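PDB 3POR: porin from Rhodobacter capsulatus, which forms trimeric outer-membrane channels that let small hydrophilic solutes, up to about 0.6 kDa, diffuse passively across. Local coordinates for residues A[86-91]-A[98-103]; A[92-97]-A[292-297]; A[176-181]-A[205-210]; A[225-230]-A[255-260]. One frame throughout, in Å; residues are numbered along the deposited sequence.

Interaction 1: residues A[86-91]-A[98-103]; sequences LYEVGY and GGNDIP. With C8E ((hydroxyethyloxy)tri(ethyloxy)octane), chain B.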
# COMPACT_ATOMS: atom_id res chain seq x y z
N LEU A 86 11.66 19.38 18.90
CA LEU A 86 11.54 19.57 20.33
C LEU A 86 10.68 18.47 20.95
O LEU A 86 10.18 17.63 20.23
CB LEU A 86 10.95 20.95 20.56
CG LEU A 86 11.52 22.17 19.93
CD1 LEU A 86 10.66 23.27 20.49
CD2 LEU A 86 13.00 22.39 20.24
N TYR A 87 10.50 18.43 22.28
CA TYR A 87 9.69 17.46 22.99
C TYR A 87 8.40 17.25 22.22
O TYR A 87 7.80 18.25 21.87
CB TYR A 87 9.36 17.98 24.43
CG TYR A 87 8.71 16.89 25.28
CD1 TYR A 87 9.38 15.69 25.42
CD2 TYR A 87 7.44 17.02 25.84
CE1 TYR A 87 8.78 14.62 26.08
CE2 TYR A 87 6.83 15.94 26.52
CZ TYR A 87 7.52 14.75 26.61
OH TYR A 87 6.95 13.60 27.12
N GLU A 88 7.95 16.04 21.94
CA GLU A 88 6.76 15.78 21.18
C GLU A 88 5.71 15.69 22.21
O GLU A 88 5.78 14.81 23.08
CB GLU A 88 6.85 14.47 20.46
CG GLU A 88 5.56 14.06 19.77
CD GLU A 88 5.57 12.85 18.84
OE1 GLU A 88 6.60 12.61 18.20
OE2 GLU A 88 4.52 12.18 18.74
N VAL A 89 4.74 16.59 22.07
CA VAL A 89 3.61 16.61 22.98
C VAL A 89 2.38 15.93 22.39
O VAL A 89 2.06 15.98 21.20
CB VAL A 89 3.36 18.05 23.32
CG1 VAL A 89 2.22 18.05 24.28
CG2 VAL A 89 4.57 18.73 24.03
N GLY A 90 1.74 15.17 23.25
CA GLY A 90 0.46 14.57 22.97
C GLY A 90 0.63 13.23 22.34
O GLY A 90 1.62 13.01 21.64
N TYR A 91 -0.33 12.31 22.52
CA TYR A 91 -0.20 11.00 21.90
C TYR A 91 -0.38 11.05 20.42
O TYR A 91 0.01 10.11 19.77
CB TYR A 91 -1.22 9.99 22.48
CG TYR A 91 -2.52 9.79 21.76
CD1 TYR A 91 -2.66 8.94 20.72
CD2 TYR A 91 -3.60 10.44 22.25
CE1 TYR A 91 -3.91 8.75 20.20
CE2 TYR A 91 -4.85 10.26 21.73
CZ TYR A 91 -4.99 9.41 20.71
OH TYR A 91 -6.28 9.20 20.25
N GLY A 98 0.82 24.58 15.77
CA GLY A 98 2.23 24.90 15.48
C GLY A 98 3.24 23.76 15.69
O GLY A 98 4.26 23.61 14.99
N GLY A 99 2.97 22.96 16.72
CA GLY A 99 3.75 21.77 16.99
C GLY A 99 5.07 22.03 17.65
O GLY A 99 5.50 23.13 18.00
N ASN A 100 5.65 20.87 17.88
CA ASN A 100 6.94 20.76 18.57
C ASN A 100 8.07 20.86 17.58
O ASN A 100 9.23 20.89 17.97
CB ASN A 100 7.01 19.42 19.33
CG ASN A 100 6.96 18.26 18.39
OD1 ASN A 100 5.97 18.11 17.68
ND2 ASN A 100 7.96 17.43 18.22
N ASP A 101 7.81 20.96 16.29
CA ASP A 101 8.91 20.93 15.38
C ASP A 101 9.51 22.31 15.24
O ASP A 101 8.87 23.34 15.36
CB ASP A 101 8.45 20.40 14.01
CG ASP A 101 7.67 19.08 13.96
OD1 ASP A 101 8.25 17.98 14.07
OD2 ASP A 101 6.45 19.16 13.82
N ILE A 102 10.82 22.29 15.08
CA ILE A 102 11.61 23.45 14.85
C ILE A 102 11.31 23.81 13.38
O ILE A 102 11.30 22.88 12.55
CB ILE A 102 13.10 23.05 15.13
CG1 ILE A 102 13.40 22.76 16.63
CG2 ILE A 102 13.97 24.21 14.68
CD1 ILE A 102 14.95 22.60 17.01
N PRO A 103 11.05 25.07 12.97
CA PRO A 103 10.72 25.45 11.60
C PRO A 103 11.86 25.39 10.59
O PRO A 103 12.37 26.39 10.09
CB PRO A 103 10.15 26.81 11.76
CG PRO A 103 10.89 27.36 12.93
CD PRO A 103 10.81 26.20 13.87
C1 C8E B . 10.16 30.18 8.98
C2 C8E B . 9.60 29.15 8.01
C3 C8E B . 8.46 28.53 8.69
C4 C8E B . 8.20 27.44 7.74
C5 C8E B . 7.30 26.48 8.43
C6 C8E B . 6.02 27.08 9.11
C7 C8E B . 5.99 27.20 10.72
C8 C8E B . 4.58 27.13 11.38
O9 C8E B . 4.45 27.34 12.78
C10 C8E B . 4.22 28.70 13.11
C11 C8E B . 2.82 29.28 13.21
O12 C8E B . 1.92 28.85 14.22
C13 C8E B . 1.03 27.88 13.69
C14 C8E B . 0.22 28.34 12.52
O15 C8E B . -0.49 29.56 12.69
C16 C8E B . -1.63 29.55 11.80
C17 C8E B . -3.12 29.26 12.21
O18 C8E B . -3.59 28.11 12.97
C19 C8E B . -4.09 26.97 12.21
C20 C8E B . -5.60 26.77 11.94
O21 C8E B . -6.18 27.90 11.27

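Interaction 2: residues A[92-97]-A[292-297]; sequences TDLDDR and VADLGV. With C8E ((hydroxyethyloxy)tri(ethyloxy)octane), chain B.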
# COMPACT_ATOMS: atom_id res chain seq x y z
N THR A 92 -1.11 12.00 19.87
CA THR A 92 -1.24 12.16 18.44
C THR A 92 -0.17 13.18 18.01
O THR A 92 -0.17 13.42 16.83
CB THR A 92 -2.68 12.66 18.05
OG1 THR A 92 -2.95 13.72 18.90
CG2 THR A 92 -3.85 11.80 18.38
N ASP A 93 0.80 13.74 18.75
CA ASP A 93 1.76 14.76 18.30
C ASP A 93 0.89 15.95 18.02
O ASP A 93 0.36 16.08 16.91
CB ASP A 93 2.53 14.34 17.02
CG ASP A 93 3.74 15.21 16.67
OD1 ASP A 93 3.88 16.23 17.34
OD2 ASP A 93 4.55 14.90 15.76
N LEU A 94 0.68 16.86 18.98
CA LEU A 94 -0.34 17.90 18.86
C LEU A 94 0.24 19.06 18.16
O LEU A 94 0.63 20.11 18.68
CB LEU A 94 -0.83 18.33 20.22
CG LEU A 94 -1.76 17.44 21.00
CD1 LEU A 94 -1.94 17.92 22.41
CD2 LEU A 94 -3.11 17.47 20.38
N ASP A 95 0.22 18.83 16.88
CA ASP A 95 0.77 19.76 15.92
C ASP A 95 -0.16 20.89 15.48
O ASP A 95 0.26 21.85 14.84
CB ASP A 95 1.25 18.95 14.69
CG ASP A 95 2.75 18.56 14.66
OD1 ASP A 95 3.50 18.94 15.57
OD2 ASP A 95 3.17 17.88 13.70
N ASP A 96 -1.41 20.87 15.92
CA ASP A 96 -2.44 21.76 15.38
C ASP A 96 -2.24 23.24 15.38
O ASP A 96 -2.50 23.93 14.40
CB ASP A 96 -3.72 21.54 16.08
CG ASP A 96 -4.27 20.16 15.74
OD1 ASP A 96 -3.60 19.16 16.11
OD2 ASP A 96 -5.35 20.15 15.11
N ARG A 97 -1.78 23.65 16.57
CA ARG A 97 -1.48 25.03 16.80
C ARG A 97 0.01 25.40 16.49
O ARG A 97 0.48 26.47 16.89
CB ARG A 97 -1.94 25.25 18.25
CG ARG A 97 -3.45 25.06 18.53
CD ARG A 97 -4.40 26.13 17.97
NE ARG A 97 -5.82 25.74 17.98
CZ ARG A 97 -6.44 24.95 17.07
NH1 ARG A 97 -5.79 24.46 15.99
NH2 ARG A 97 -7.72 24.52 17.28
N VAL A 292 -6.00 22.56 21.72
CA VAL A 292 -6.19 21.18 21.34
C VAL A 292 -5.51 20.41 22.46
O VAL A 292 -4.68 20.93 23.22
CB VAL A 292 -5.53 20.86 20.06
CG1 VAL A 292 -6.25 21.51 18.93
CG2 VAL A 292 -4.15 21.40 20.10
N ALA A 293 -5.88 19.16 22.57
CA ALA A 293 -5.41 18.36 23.65
C ALA A 293 -5.67 16.93 23.32
O ALA A 293 -6.52 16.70 22.44
CB ALA A 293 -6.18 18.64 24.86
N ASP A 294 -5.02 15.98 23.99
CA ASP A 294 -5.42 14.60 23.79
C ASP A 294 -5.07 13.67 24.93
O ASP A 294 -4.29 14.07 25.77
CB ASP A 294 -4.81 14.03 22.54
CG ASP A 294 -3.30 13.96 22.48
OD1 ASP A 294 -2.65 13.58 23.44
OD2 ASP A 294 -2.76 14.25 21.43
N LEU A 295 -5.52 12.43 24.89
CA LEU A 295 -5.20 11.40 25.86
C LEU A 295 -5.40 9.97 25.32
O LEU A 295 -6.52 9.59 24.89
CB LEU A 295 -6.05 11.59 27.11
CG LEU A 295 -5.80 10.63 28.30
CD1 LEU A 295 -4.42 10.89 28.85
CD2 LEU A 295 -6.81 10.87 29.40
N GLY A 296 -4.36 9.12 25.36
CA GLY A 296 -4.50 7.79 24.84
C GLY A 296 -3.25 7.00 25.09
O GLY A 296 -2.37 7.38 25.88
N VAL A 297 -3.17 5.87 24.44
CA VAL A 297 -2.06 4.98 24.66
C VAL A 297 -1.26 4.89 23.39
O VAL A 297 -1.84 5.00 22.33
CB VAL A 297 -2.55 3.60 25.07
CG1 VAL A 297 -3.08 3.65 26.45
CG2 VAL A 297 -3.72 3.17 24.25
C1 C8E B . 10.16 30.18 8.98
C2 C8E B . 9.60 29.15 8.01
C3 C8E B . 8.46 28.53 8.69
C4 C8E B . 8.20 27.44 7.74
C5 C8E B . 7.30 26.48 8.43
C6 C8E B . 6.02 27.08 9.11
C7 C8E B . 5.99 27.20 10.72
C8 C8E B . 4.58 27.13 11.38
O9 C8E B . 4.45 27.34 12.78
C10 C8E B . 4.22 28.70 13.11
C11 C8E B . 2.82 29.28 13.21
O12 C8E B . 1.92 28.85 14.22
C13 C8E B . 1.03 27.88 13.69
C14 C8E B . 0.22 28.34 12.52
O15 C8E B . -0.49 29.56 12.69
C16 C8E B . -1.63 29.55 11.80
C17 C8E B . -3.12 29.26 12.21
O18 C8E B . -3.59 28.11 12.97
C19 C8E B . -4.09 26.97 12.21
C20 C8E B . -5.60 26.77 11.94
O21 C8E B . -6.18 27.90 11.27

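Interaction 3: residues A[176-181]-A[205-210]; sequences ALMADM and ELDRDF. With C8E ((hydroxyethyloxy)tri(ethyloxy)octane), chain B.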
# COMPACT_ATOMS: atom_id res chain seq x y z
N ALA A 176 10.62 37.38 -9.29
CA ALA A 176 9.56 38.38 -9.33
C ALA A 176 8.30 37.73 -8.83
O ALA A 176 7.32 38.39 -8.50
CB ALA A 176 9.25 38.88 -10.73
N LEU A 177 8.26 36.41 -8.77
CA LEU A 177 7.10 35.80 -8.23
C LEU A 177 7.33 35.32 -6.82
O LEU A 177 6.39 35.38 -6.01
CB LEU A 177 6.74 34.68 -9.10
CG LEU A 177 6.00 34.94 -10.41
CD1 LEU A 177 5.81 33.62 -11.16
CD2 LEU A 177 4.61 35.46 -10.15
N MET A 178 8.56 34.93 -6.45
CA MET A 178 8.79 34.37 -5.12
C MET A 178 10.16 34.78 -4.69
O MET A 178 11.09 34.62 -5.47
CB MET A 178 8.70 32.86 -5.20
CG MET A 178 8.28 32.27 -3.86
SD MET A 178 8.22 30.46 -3.78
CE MET A 178 9.96 30.27 -3.44
N ALA A 179 10.36 35.45 -3.58
CA ALA A 179 11.69 35.69 -3.13
C ALA A 179 12.37 34.36 -2.75
O ALA A 179 11.74 33.33 -2.50
CB ALA A 179 11.62 36.57 -1.93
N ASP A 180 13.70 34.33 -2.83
CA ASP A 180 14.54 33.28 -2.25
C ASP A 180 14.38 33.28 -0.74
O ASP A 180 14.06 34.30 -0.14
CB ASP A 180 15.97 33.54 -2.54
CG ASP A 180 16.30 33.46 -4.01
OD1 ASP A 180 15.49 32.97 -4.79
OD2 ASP A 180 17.39 33.87 -4.41
N MET A 181 14.52 32.17 -0.06
CA MET A 181 14.26 32.19 1.37
C MET A 181 15.54 31.66 1.97
O MET A 181 16.20 30.84 1.33
CB MET A 181 13.13 31.29 1.68
CG MET A 181 11.99 31.67 0.81
SD MET A 181 10.50 31.17 1.64
CE MET A 181 10.02 30.15 0.32
N GLU A 205 15.25 35.33 6.11
CA GLU A 205 14.29 36.02 5.30
C GLU A 205 13.49 35.01 4.53
O GLU A 205 13.98 33.97 4.09
CB GLU A 205 15.00 36.99 4.36
CG GLU A 205 16.21 36.55 3.53
CD GLU A 205 15.98 35.94 2.13
OE1 GLU A 205 14.96 36.28 1.53
OE2 GLU A 205 16.81 35.16 1.62
N LEU A 206 12.21 35.35 4.45
CA LEU A 206 11.14 34.55 3.88
C LEU A 206 10.50 35.23 2.66
O LEU A 206 10.57 36.45 2.57
CB LEU A 206 10.02 34.32 4.94
CG LEU A 206 10.22 33.47 6.19
CD1 LEU A 206 8.90 33.13 6.83
CD2 LEU A 206 10.83 32.12 5.78
N ASP A 207 9.87 34.58 1.71
CA ASP A 207 9.09 35.29 0.71
C ASP A 207 7.81 35.87 1.37
O ASP A 207 7.09 35.09 2.02
CB ASP A 207 8.70 34.33 -0.35
CG ASP A 207 7.64 34.85 -1.33
OD1 ASP A 207 8.03 35.56 -2.25
OD2 ASP A 207 6.45 34.55 -1.17
N ARG A 208 7.41 37.14 1.13
CA ARG A 208 6.29 37.82 1.73
C ARG A 208 5.00 37.03 1.76
O ARG A 208 4.34 36.79 2.78
CB ARG A 208 6.08 39.11 0.98
CG ARG A 208 4.76 39.83 1.33
CD ARG A 208 4.35 40.86 0.33
NE ARG A 208 3.84 40.29 -0.90
CZ ARG A 208 4.35 40.69 -2.07
NH1 ARG A 208 5.32 41.60 -2.07
NH2 ARG A 208 3.84 40.24 -3.24
N ASP A 209 4.61 36.59 0.59
CA ASP A 209 3.34 35.92 0.55
C ASP A 209 3.46 34.52 1.13
O ASP A 209 2.47 34.07 1.72
CB ASP A 209 2.85 35.98 -0.90
CG ASP A 209 2.43 37.40 -1.39
OD1 ASP A 209 1.93 38.20 -0.58
OD2 ASP A 209 2.60 37.70 -2.59
N PHE A 210 4.60 33.79 1.12
CA PHE A 210 4.71 32.54 1.91
C PHE A 210 4.50 32.89 3.38
O PHE A 210 3.67 32.29 4.07
CB PHE A 210 6.10 31.90 1.73
CG PHE A 210 6.47 30.87 2.79
CD1 PHE A 210 5.79 29.68 2.86
CD2 PHE A 210 7.43 31.17 3.72
CE1 PHE A 210 6.07 28.79 3.87
CE2 PHE A 210 7.69 30.28 4.72
CZ PHE A 210 7.02 29.09 4.81
C1 C8E B . 10.16 30.18 8.98
C2 C8E B . 9.60 29.15 8.01
C3 C8E B . 8.46 28.53 8.69
C4 C8E B . 8.20 27.44 7.74
C5 C8E B . 7.30 26.48 8.43
C6 C8E B . 6.02 27.08 9.11
C7 C8E B . 5.99 27.20 10.72
C8 C8E B . 4.58 27.13 11.38
O9 C8E B . 4.45 27.34 12.78
C10 C8E B . 4.22 28.70 13.11
C11 C8E B . 2.82 29.28 13.21
O12 C8E B . 1.92 28.85 14.22
C13 C8E B . 1.03 27.88 13.69
C14 C8E B . 0.22 28.34 12.52
O15 C8E B . -0.49 29.56 12.69
C16 C8E B . -1.63 29.55 11.80
C17 C8E B . -3.12 29.26 12.21
O18 C8E B . -3.59 28.11 12.97
C19 C8E B . -4.09 26.97 12.21
C20 C8E B . -5.60 26.77 11.94
O21 C8E B . -6.18 27.90 11.27
O HOH W 1 4.26 37.40 -5.40

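Interaction 4: residues A[225-230]-A[255-260]; sequences TAVDHK and DTIDDV. With C8E ((hydroxyethyloxy)tri(ethyloxy)octane), chain B.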
# COMPACT_ATOMS: atom_id res chain seq x y z
N THR A 225 8.44 40.20 -2.55
CA THR A 225 9.33 40.89 -1.61
C THR A 225 9.82 39.89 -0.52
O THR A 225 9.14 38.92 -0.15
CB THR A 225 8.62 42.11 -0.88
OG1 THR A 225 7.39 41.83 -0.17
CG2 THR A 225 8.28 43.05 -1.97
N ALA A 226 11.01 40.04 0.01
CA ALA A 226 11.45 39.16 1.02
C ALA A 226 11.07 39.84 2.32
O ALA A 226 11.27 41.05 2.40
CB ALA A 226 12.92 39.03 0.87
N VAL A 227 10.49 39.26 3.37
CA VAL A 227 10.35 39.93 4.66
C VAL A 227 11.36 39.27 5.60
O VAL A 227 11.70 38.11 5.37
CB VAL A 227 8.96 39.75 5.21
CG1 VAL A 227 8.04 40.57 4.35
CG2 VAL A 227 8.56 38.28 5.24
N ASP A 228 11.87 39.89 6.64
CA ASP A 228 12.81 39.31 7.58
C ASP A 228 12.07 38.61 8.69
O ASP A 228 11.03 39.08 9.11
CB ASP A 228 13.65 40.36 8.22
CG ASP A 228 14.49 41.22 7.30
OD1 ASP A 228 14.60 40.94 6.10
OD2 ASP A 228 15.05 42.21 7.80
N HIS A 229 12.58 37.54 9.28
CA HIS A 229 11.89 36.79 10.34
C HIS A 229 12.91 36.34 11.36
O HIS A 229 14.09 36.31 11.00
CB HIS A 229 11.24 35.54 9.82
CG HIS A 229 12.24 34.46 9.38
ND1 HIS A 229 13.20 34.52 8.45
CD2 HIS A 229 12.26 33.19 9.91
CE1 HIS A 229 13.79 33.35 8.38
NE2 HIS A 229 13.20 32.58 9.26
N LYS A 230 12.56 35.98 12.59
CA LYS A 230 13.51 35.36 13.46
C LYS A 230 12.63 34.40 14.21
O LYS A 230 11.46 34.72 14.45
CB LYS A 230 14.14 36.40 14.35
CG LYS A 230 13.40 36.80 15.57
CD LYS A 230 13.87 38.22 15.77
CE LYS A 230 12.96 38.83 16.85
NZ LYS A 230 13.08 40.29 16.97
N ASP A 255 8.69 39.87 10.50
CA ASP A 255 8.63 41.30 10.58
C ASP A 255 7.64 41.89 9.60
O ASP A 255 7.52 41.39 8.50
CB ASP A 255 10.06 41.75 10.37
CG ASP A 255 10.28 42.88 9.37
OD1 ASP A 255 10.18 44.03 9.82
OD2 ASP A 255 10.51 42.62 8.16
N THR A 256 6.95 42.96 9.96
CA THR A 256 5.91 43.59 9.16
C THR A 256 4.79 42.60 8.91
O THR A 256 3.84 43.02 8.27
CB THR A 256 6.38 44.15 7.71
OG1 THR A 256 6.61 43.09 6.78
CG2 THR A 256 7.65 44.99 7.80
N ILE A 257 4.75 41.33 9.31
CA ILE A 257 3.60 40.49 9.07
C ILE A 257 2.99 40.00 10.38
O ILE A 257 1.85 40.41 10.54
CB ILE A 257 4.01 39.35 8.14
CG1 ILE A 257 4.23 39.90 6.74
CG2 ILE A 257 2.92 38.32 8.07
CD1 ILE A 257 5.07 39.05 5.80
N ASP A 258 3.46 39.23 11.37
CA ASP A 258 2.69 38.87 12.56
C ASP A 258 3.64 38.09 13.44
O ASP A 258 4.77 37.75 13.07
CB ASP A 258 1.46 37.97 12.26
CG ASP A 258 0.25 38.10 13.23
OD1 ASP A 258 0.40 38.67 14.32
OD2 ASP A 258 -0.87 37.64 12.90
N ASP A 259 3.25 37.82 14.67
CA ASP A 259 4.05 37.15 15.64
C ASP A 259 3.15 36.20 16.29
O ASP A 259 1.99 36.54 16.58
CB ASP A 259 4.48 37.99 16.72
CG ASP A 259 5.40 39.09 16.25
OD1 ASP A 259 5.71 39.29 15.05
OD2 ASP A 259 5.87 39.77 17.17
N VAL A 260 3.76 35.04 16.53
CA VAL A 260 3.05 34.03 17.25
C VAL A 260 4.08 33.33 18.10
O VAL A 260 5.27 33.29 17.76
CB VAL A 260 2.37 33.14 16.23
CG1 VAL A 260 3.32 32.38 15.37
CG2 VAL A 260 1.51 32.18 17.00
C1 C8E B . 10.16 30.18 8.98
C2 C8E B . 9.60 29.15 8.01
C3 C8E B . 8.46 28.53 8.69
C4 C8E B . 8.20 27.44 7.74
C5 C8E B . 7.30 26.48 8.43
C6 C8E B . 6.02 27.08 9.11
C7 C8E B . 5.99 27.20 10.72
C8 C8E B . 4.58 27.13 11.38
O9 C8E B . 4.45 27.34 12.78
C10 C8E B . 4.22 28.70 13.11
C11 C8E B . 2.82 29.28 13.21
O12 C8E B . 1.92 28.85 14.22
C13 C8E B . 1.03 27.88 13.69
C14 C8E B . 0.22 28.34 12.52
O15 C8E B . -0.49 29.56 12.69
C16 C8E B . -1.63 29.55 11.80
C17 C8E B . -3.12 29.26 12.21
O18 C8E B . -3.59 28.11 12.97
C19 C8E B . -4.09 26.97 12.21
C20 C8E B . -5.60 26.77 11.94
O21 C8E B . -6.18 27.90 11.27

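Interaction 1: residues A[86-91]-A[98-103]
L86 and N100 meet through their backbones. L86 N donates to N100 O at 3.0 Å, with an N-H...O angle of 150°. The L86 side chain folds back over the same oxygen, with L86 CB 3.1 Å from N100 O. Its CG lies beside the backbone N (chi1 -52°), and this carries the branched end, CG with its two methyls, on toward I102. There L86 CD2 touches I102 CG1 at 3.7 Å, and the two side chains cross at about a right angle. N100 points its CB at 86-91 and is buried there. With an alanine in place of the leucine the backbone bond could persist, but a gap is likely to open beside I102 and the N100 carbonyl to lose part of its cover. The next shell holds 98-103. Q250 NE2 donates to G99 O and D101 O, and a weak bond joins I102 N to D85. Both segments belong to the long excursion between helix 78-83 and strand 118-125. They lie against the barrel wall: L86 touches Y248 and Q250 on strand 243-254 and S235 on strand 226-240, while I102 rests on Y200 of strand 195-207.

Interaction 2: residues A[92-97]-A[292-297]
T92 and D294 join the long loop inside the barrel to its last strand, 292-300. D294 OD2 takes two hydrogen bonds from T92. One comes from T92 OG1 at 2.6 Å, on the anti side of the carboxylate. The other comes from T92 N at 3.2 Å and is nearly straight, with an N-H...O angle of 169°. The backbone N stands well above the carboxylate plane, 50° out of it, and the hydroxyl reaches OD2 from the same face. The T92 torsion (chi1 47°) sets OG1 between the backbone N and the carbonyl carbon, where it can share the oxygen with its own N-H. The other oxygen, D294 OD1, accepts from Y91 N, so the carboxylate holds three donors of the loop.

L94 sits at the centre of an inverse gamma turn that directs its side chain at the strand. Its CD1 packs on the backbone at A293 CA (3.7 Å), and its CD2 approaches V292 CG2 at 4.1 Å. V292 is the hub of the other end. Its CG1 touches D96 CB at 3.8 Å and lies over one face of the R97 guanidinium, 3.7 Å from R97 NH2 and toward the rim of the group. R97 NE donates to D290 O. An inner loop held to the wall by polar and apolar contacts is typical of porin barrels, where such a loop narrows the channel.

Interaction 3: residues A[176-181]-A[205-210]
D207 turns its carboxylate to A179, whose N donates to D207 OD1 at 2.7 Å. The bond arrives on the anti side. With CG opposite the backbone N (chi1 169°), the acid can serve two segments at once. Its other oxygen, D207 OD2, accepts from F210 N at 3.0 Å, also on the anti side. M178 CG packs across the carboxylate, 3.7 Å from D207 CG.

D207 is thus the N-cap of helix 208-214, at the point where barrel strand 195-207 ends. A leucine in its place would probably leave A179 N and F210 N without these acceptors and free the helix start to shift.

M181 sets CG beside its backbone N (chi1 -53°) and runs on extended through chi2, which carries SD to 205-210; the bend at the last torsion turns only the CE methyl. M181 SD lies 3.7 Å from F210 CD2 in an oblique Met-aromatic contact, 42° off the ring normal. It also receives a weak hydrogen bond from D207 N at 3.5 Å. The F210 ring presents its edge to the octyl chain of the bound detergent, CZ to C4 at 3.6 Å. One residue past the cap, R208 forms a side-on salt bridge with D209, R208 NE to D209 OD1 at 2.8 Å and R208 NH2 to D209 OD2.

Interaction 4: residues A[225-230]-A[255-260]
The D255 carboxylate is the flat group facing D228, and its OD2 takes a weak hydrogen bond from D228 N at 3.4 Å. The H229 ring is turned elsewhere. It meets the detergent's octyl end obliquely, H229 CD2 to C1 at 3.8 Å, while its NE2 is hydrogen-bonded to Q183.

The stronger link runs the other way along the backbone. D255 N donates to D228 O at 2.8 Å. This continues the pairing of strands 226-240 and 243-254 one step past K230 and D253. Here the D255 side chain, not its backbone O, receives D228 N.

T256 then turns the chain at positive phi, and its OG1 bonds to D255 O at 2.6 Å. V227 packs on this turn: both its methyls lie 3.6 Å from I257 CD1, and CG1 also nears T256 OG1. The V227 and I257 side chains cross at about a right angle. I257 and D258 both face I254, a classic beta bulge at the start of strand 258-272.

D228 OD2 and D255 OD2 stand 4.6 Å apart. Two like charges so close probably repel, though both residues are solvent-exposed, which should soften the effect. The backbone bond and the V227-I257 apolar contact therefore probably supply most of the cohesion.

Interactions 1 and 2 alternate along the chain, and their centres lie about 10 Å apart. Together they fold the long loop after helix 78-83 inside the 16-stranded barrel. They touch through V89 O with L94 N and through Y91 N with D294 OD1. Interactions 3 and 4 follow each other in sequence, both within the span closed by interaction 2. Their centres are about 11 Å apart at one end of the barrel, where neighbouring strands 195-207 and 226-240 pair through L206 O and V227 N. Interactions 2 and 3 are the farthest apart, centres about 32 Å. One detergent molecule touches all four. The first pair places the inner loop in the channel, where it probably helps to set the bore; the second lies at strand ends and turns.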